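Local coordinates for development-specific protein S (Myxococcus xanthus, PDB 1NPS), which is induced during fruiting body formation and assembles on the myxospore surface with calcium, and is represented here by its N-terminal domain, which binds two calcium ions, at residues N36-I50 against E63-N77. Residues are numbered along the deposited sequence; the frame is centred on the assembly and turned at random.
Sequences NTISSVKVPPGVKAI and EVVANAEELGPLNNN. With CA (calcium ion), chain B; CA (calcium ion), chain C.
Lys48 meets Glu63 diagonally across the antiparallel hairpin of strands 47-52 and 61-64. Its CB lies 3.4 Å from Val64 O and brushes Val65 CG1; with CG set between backbone N and carbonyl carbon (chi1 72°), the extended chain runs to Glu63, where CD and CE pass the carboxylate and NZ forms a 2.8 Å salt bridge to Glu63 OE2 from above the carboxylate plane. Shortening Lys48 to an alanine would probably leave that carboxylate without its charged mate. Ala49 and Val64 exchange two backbone hydrogen bonds; on the sheet face opposite to Glu63 and Ile50, Val64 CG2 packs on Ala49 CB and Val43 CG2. Farther along, the 63-77 chain pairs with edge strand 40-42 of the other sheet: Val41 and Ala68 form a single antiparallel bridge, and Asn67 OD1 accepts a 2.8 Å hydrogen bond from Val43 N, in its carbonyl plane. Thr37 O, Ser39 OG, Asn76 OD1 and Tyr7 O bind one calcium ion; Asn36 OD1, Gln53 O, Ser79 OG and waters bind the other. The Val41-Ala68 bridge and the Asn76 N to Ile38 O bond tie together the two βγ-crystallin Greek keys; each calcium takes ligands from both and probably offsets repulsion among closely set oxygens.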
loop_
_atom_site.group_PDB
_atom_site.type_symbol
_atom_site.label_atom_id
_atom_site.label_comp_id
_atom_site.label_asym_id
_atom_site.label_seq_id
_atom_site.Cartn_x
_atom_site.Cartn_y
_atom_site.Cartn_z
ATOM N N ASN A 36 6.240 7.509 -2.783
ATOM C CA ASN A 36 5.187 8.505 -2.555
ATOM C C ASN A 36 4.274 8.702 -3.774
ATOM O O ASN A 36 4.144 9.829 -4.271
ATOM C CB ASN A 36 5.786 9.878 -2.171
ATOM C CG ASN A 36 6.695 9.838 -0.937
ATOM O OD1 ASN A 36 6.598 8.960 -0.084
ATOM N ND2 ASN A 36 7.572 10.838 -0.836
ATOM N N THR A 37 3.663 7.636 -4.284
ATOM C CA THR A 37 2.771 7.772 -5.442
ATOM C C THR A 37 1.397 7.150 -5.227
ATOM O O THR A 37 0.417 7.536 -5.886
ATOM C CB THR A 37 3.379 7.182 -6.749
ATOM O OG1 THR A 37 3.712 5.800 -6.558
ATOM C CG2 THR A 37 4.611 7.972 -7.195
ATOM N N ILE A 38 1.307 6.222 -4.285
ATOM C CA ILE A 38 0.056 5.537 -3.990
ATOM C C ILE A 38 -1.041 6.492 -3.517
ATOM O O ILE A 38 -0.818 7.344 -2.662
ATOM C CB ILE A 38 0.295 4.426 -2.966
ATOM C CG1 ILE A 38 1.250 3.396 -3.569
ATOM C CG2 ILE A 38 -1.013 3.802 -2.546
ATOM C CD1 ILE A 38 1.591 2.278 -2.634
ATOM N N SER A 39 -2.225 6.364 -4.110
ATOM C CA SER A 39 -3.341 7.240 -3.766
ATOM C C SER A 39 -4.620 6.487 -3.394
ATOM O O SER A 39 -5.554 7.058 -2.828
ATOM C CB SER A 39 -3.583 8.236 -4.905
ATOM O OG SER A 39 -2.363 8.878 -5.285
ATOM N N SER A 40 -4.663 5.200 -3.698
ATOM C CA SER A 40 -5.823 4.379 -3.338
ATOM C C SER A 40 -5.422 2.907 -3.316
ATOM O O SER A 40 -4.431 2.515 -3.946
ATOM C CB SER A 40 -7.044 4.658 -4.244
ATOM O OG SER A 40 -6.869 4.254 -5.588
ATOM N N VAL A 41 -6.118 2.116 -2.502
ATOM C CA VAL A 41 -5.804 0.707 -2.354
ATOM C C VAL A 41 -7.039 -0.167 -2.190
ATOM O O VAL A 41 -8.017 0.220 -1.543
ATOM C CB VAL A 41 -4.926 0.474 -1.099
ATOM C CG1 VAL A 41 -4.496 -0.985 -1.009
ATOM C CG2 VAL A 41 -3.709 1.390 -1.111
ATOM N N LYS A 42 -6.987 -1.351 -2.789
ATOM C CA LYS A 42 -8.061 -2.326 -2.673
ATOM C C LYS A 42 -7.545 -3.407 -1.730
ATOM O O LYS A 42 -6.390 -3.832 -1.827
ATOM C CB LYS A 42 -8.414 -2.939 -4.035
ATOM C CG LYS A 42 -9.179 -2.012 -4.971
ATOM C CD LYS A 42 -9.696 -2.763 -6.184
ATOM C CE LYS A 42 -10.485 -1.842 -7.087
ATOM N NZ LYS A 42 -10.994 -2.535 -8.298
ATOM N N VAL A 43 -8.363 -3.790 -0.762
ATOM C CA VAL A 43 -7.967 -4.816 0.182
ATOM C C VAL A 43 -9.090 -5.844 0.308
ATOM O O VAL A 43 -10.127 -5.557 0.895
ATOM C CB VAL A 43 -7.645 -4.197 1.577
ATOM C CG1 VAL A 43 -7.060 -5.246 2.518
ATOM C CG2 VAL A 43 -6.692 -3.026 1.426
ATOM N N PRO A 44 -8.905 -7.043 -0.275
ATOM C CA PRO A 44 -9.921 -8.091 -0.204
ATOM C C PRO A 44 -9.827 -8.808 1.139
ATOM O O PRO A 44 -8.864 -8.605 1.891
ATOM C CB PRO A 44 -9.508 -9.024 -1.344
ATOM C CG PRO A 44 -8.032 -8.978 -1.270
ATOM C CD PRO A 44 -7.760 -7.488 -1.093
ATOM N N PRO A 45 -10.818 -9.661 1.453
ATOM C CA PRO A 45 -10.872 -10.435 2.700
ATOM C C PRO A 45 -9.619 -11.296 2.907
ATOM O O PRO A 45 -9.010 -11.748 1.946
ATOM C CB PRO A 45 -12.092 -11.319 2.480
ATOM C CG PRO A 45 -13.001 -10.413 1.742
ATOM C CD PRO A 45 -12.083 -9.802 0.707
ATOM N N GLY A 46 -9.224 -11.496 4.157
ATOM C CA GLY A 46 -8.060 -12.321 4.427
ATOM C C GLY A 46 -6.702 -11.646 4.499
ATOM O O GLY A 46 -5.739 -12.298 4.884
ATOM N N VAL A 47 -6.608 -10.378 4.086
ATOM C CA VAL A 47 -5.350 -9.600 4.130
ATOM C C VAL A 47 -5.555 -8.140 4.553
ATOM O O VAL A 47 -6.634 -7.585 4.420
ATOM C CB VAL A 47 -4.585 -9.548 2.768
ATOM C CG1 VAL A 47 -3.918 -10.876 2.466
ATOM C CG2 VAL A 47 -5.506 -9.106 1.641
ATOM N N LYS A 48 -4.478 -7.525 5.028
ATOM C CA LYS A 48 -4.480 -6.123 5.444
ATOM C C LYS A 48 -3.087 -5.560 5.151
ATOM O O LYS A 48 -2.131 -6.315 4.933
ATOM C CB LYS A 48 -4.803 -5.971 6.935
ATOM C CG LYS A 48 -3.691 -6.404 7.870
ATOM C CD LYS A 48 -3.952 -5.872 9.264
ATOM C CE LYS A 48 -2.789 -6.138 10.199
ATOM N NZ LYS A 48 -3.075 -5.627 11.570
ATOM N N ALA A 49 -2.985 -4.239 5.127
ATOM C CA ALA A 49 -1.728 -3.563 4.847
ATOM C C ALA A 49 -1.489 -2.417 5.811
ATOM O O ALA A 49 -2.424 -1.788 6.310
ATOM C CB ALA A 49 -1.731 -3.014 3.408
ATOM N N ILE A 50 -0.219 -2.163 6.074
ATOM C CA ILE A 50 0.178 -1.040 6.916
ATOM C C ILE A 50 1.045 -0.194 5.987
ATOM O O ILE A 50 2.058 -0.680 5.474
ATOM C CB ILE A 50 0.998 -1.458 8.154
ATOM C CG1 ILE A 50 0.235 -2.509 8.962
ATOM C CG2 ILE A 50 1.242 -0.221 9.033
ATOM C CD1 ILE A 50 1.019 -3.149 10.105
ATOM N N GLU A 63 -3.417 1.771 8.754
ATOM C CA GLU A 63 -3.740 0.359 8.550
ATOM C C GLU A 63 -5.033 0.236 7.730
ATOM O O GLU A 63 -6.059 0.827 8.075
ATOM C CB GLU A 63 -3.896 -0.354 9.888
ATOM C CG GLU A 63 -4.423 -1.768 9.769
ATOM C CD GLU A 63 -4.797 -2.339 11.115
ATOM O OE1 GLU A 63 -5.962 -2.154 11.534
ATOM O OE2 GLU A 63 -3.930 -2.959 11.761
ATOM N N VAL A 64 -4.941 -0.431 6.583
ATOM C CA VAL A 64 -6.106 -0.621 5.720
ATOM C C VAL A 64 -6.591 -2.065 5.796
ATOM O O VAL A 64 -5.811 -3.007 5.618
ATOM C CB VAL A 64 -5.814 -0.234 4.240
ATOM C CG1 VAL A 64 -5.579 1.257 4.126
ATOM C CG2 VAL A 64 -4.599 -0.997 3.711
ATOM N N VAL A 65 -7.877 -2.242 6.065
ATOM C CA VAL A 65 -8.429 -3.583 6.170
ATOM C C VAL A 65 -9.551 -3.820 5.171
ATOM O O VAL A 65 -10.170 -4.869 5.174
ATOM C CB VAL A 65 -8.928 -3.860 7.594
ATOM C CG1 VAL A 65 -7.763 -3.725 8.559
ATOM C CG2 VAL A 65 -10.073 -2.909 7.956
ATOM N N ALA A 66 -9.772 -2.831 4.313
ATOM C CA ALA A 66 -10.796 -2.857 3.291
ATOM C C ALA A 66 -10.457 -1.786 2.261
ATOM O O ALA A 66 -9.556 -0.956 2.478
ATOM C CB ALA A 66 -12.162 -2.584 3.902
ATOM N N ASN A 67 -11.189 -1.790 1.145
ATOM C CA ASN A 67 -10.955 -0.830 0.076
ATOM C C ASN A 67 -10.896 0.615 0.574
ATOM O O ASN A 67 -11.650 1.004 1.459
ATOM C CB ASN A 67 -12.024 -0.971 -1.012
ATOM C CG ASN A 67 -11.833 -2.214 -1.851
ATOM O OD1 ASN A 67 -10.927 -3.023 -1.599
ATOM N ND2 ASN A 67 -12.656 -2.354 -2.875
ATOM N N ALA A 68 -9.959 1.380 0.028
ATOM C CA ALA A 68 -9.780 2.784 0.411
ATOM C C ALA A 68 -9.561 3.615 -0.838
ATOM O O ALA A 68 -8.491 3.561 -1.444
ATOM C CB ALA A 68 -8.589 2.924 1.350
ATOM N N GLU A 69 -10.591 4.348 -1.239
ATOM C CA GLU A 69 -10.549 5.206 -2.428
ATOM C C GLU A 69 -9.559 6.364 -2.300
ATOM O O GLU A 69 -9.194 6.993 -3.291
ATOM C CB GLU A 69 -11.938 5.796 -2.706
ATOM C CG GLU A 69 -12.377 6.835 -1.656
ATOM C CD GLU A 69 -13.607 7.631 -2.073
ATOM O OE1 GLU A 69 -14.729 7.094 -1.928
ATOM O OE2 GLU A 69 -13.448 8.792 -2.528
ATOM N N GLU A 70 -9.224 6.714 -1.066
ATOM C CA GLU A 70 -8.287 7.793 -0.809
ATOM C C GLU A 70 -7.514 7.487 0.473
ATOM O O GLU A 70 -7.933 6.643 1.268
ATOM C CB GLU A 70 -9.024 9.132 -0.735
ATOM C CG GLU A 70 -9.892 9.336 0.479
ATOM C CD GLU A 70 -9.728 10.735 1.063
ATOM O OE1 GLU A 70 -8.853 11.503 0.581
ATOM O OE2 GLU A 70 -10.465 11.066 2.017
ATOM N N LEU A 71 -6.408 8.188 0.691
ATOM C CA LEU A 71 -5.549 7.933 1.847
ATOM C C LEU A 71 -5.284 9.149 2.734
ATOM O O LEU A 71 -4.344 9.143 3.536
ATOM C CB LEU A 71 -4.211 7.349 1.365
ATOM C CG LEU A 71 -4.267 5.994 0.653
ATOM C CD1 LEU A 71 -2.894 5.646 0.152
ATOM C CD2 LEU A 71 -4.795 4.907 1.584
ATOM N N GLY A 72 -6.087 10.195 2.554
ATOM C CA GLY A 72 -5.926 11.388 3.354
ATOM C C GLY A 72 -4.501 11.900 3.393
ATOM O O GLY A 72 -3.894 12.101 2.342
ATOM N N PRO A 73 -3.913 12.042 4.594
ATOM C CA PRO A 73 -2.539 12.539 4.779
ATOM C C PRO A 73 -1.403 11.683 4.195
ATOM O O PRO A 73 -0.319 12.193 3.936
ATOM C CB PRO A 73 -2.438 12.712 6.300
ATOM C CG PRO A 73 -3.356 11.628 6.819
ATOM C CD PRO A 73 -4.544 11.730 5.891
ATOM N N LEU A 74 -1.633 10.384 4.019
ATOM C CA LEU A 74 -0.602 9.531 3.447
ATOM C C LEU A 74 -0.662 9.459 1.916
ATOM O O LEU A 74 0.097 8.718 1.290
ATOM C CB LEU A 74 -0.616 8.134 4.079
ATOM C CG LEU A 74 0.319 7.999 5.298
ATOM C CD1 LEU A 74 -0.358 8.521 6.564
ATOM C CD2 LEU A 74 0.740 6.550 5.487
ATOM N N ASN A 75 -1.573 10.219 1.313
ATOM C CA ASN A 75 -1.682 10.228 -0.132
ATOM C C ASN A 75 -0.345 10.688 -0.698
ATOM O O ASN A 75 0.204 11.696 -0.242
ATOM C CB ASN A 75 -2.788 11.185 -0.581
ATOM C CG ASN A 75 -2.786 11.409 -2.082
ATOM O OD1 ASN A 75 -2.986 10.486 -2.858
ATOM N ND2 ASN A 75 -2.506 12.636 -2.495
ATOM N N ASN A 76 0.175 9.960 -1.689
ATOM C CA ASN A 76 1.457 10.306 -2.310
ATOM C C ASN A 76 2.533 10.531 -1.238
ATOM O O ASN A 76 3.355 11.448 -1.334
ATOM C CB ASN A 76 1.320 11.556 -3.199
ATOM C CG ASN A 76 0.546 11.290 -4.504
ATOM O OD1 ASN A 76 0.294 10.137 -4.894
ATOM N ND2 ASN A 76 0.211 12.359 -5.207
ATOM N N ASN A 77 2.536 9.667 -0.231
ATOM C CA ASN A 77 3.478 9.765 0.873
ATOM C C ASN A 77 3.827 8.417 1.463
ATOM O O ASN A 77 4.161 8.345 2.638
ATOM C CB ASN A 77 2.905 10.641 1.997
ATOM C CG ASN A 77 3.335 12.095 1.895
ATOM O OD1 ASN A 77 4.487 12.398 1.586
ATOM N ND2 ASN A 77 2.406 13.007 2.176
HETATM CA CA CA B . -0.899 9.137 -6.319
HETATM CA CA CA C . 7.430 8.819 1.974
HETATM O O HOH W 1 1.242 7.346 -1.021
HETATM O O HOH W 2 -5.500 9.572 -1.252
HETATM O O HOH W 3 -12.172 -6.602 3.414
HETATM O O HOH W 4 -9.092 -7.329 6.351
HETATM O O HOH W 5 6.856 10.665 2.603
HETATM O O HOH W 6 -0.157 9.862 -7.514
HETATM O O HOH W 7 6.293 7.788 2.082
HETATM O O HOH W 8 9.046 9.394 2.132
#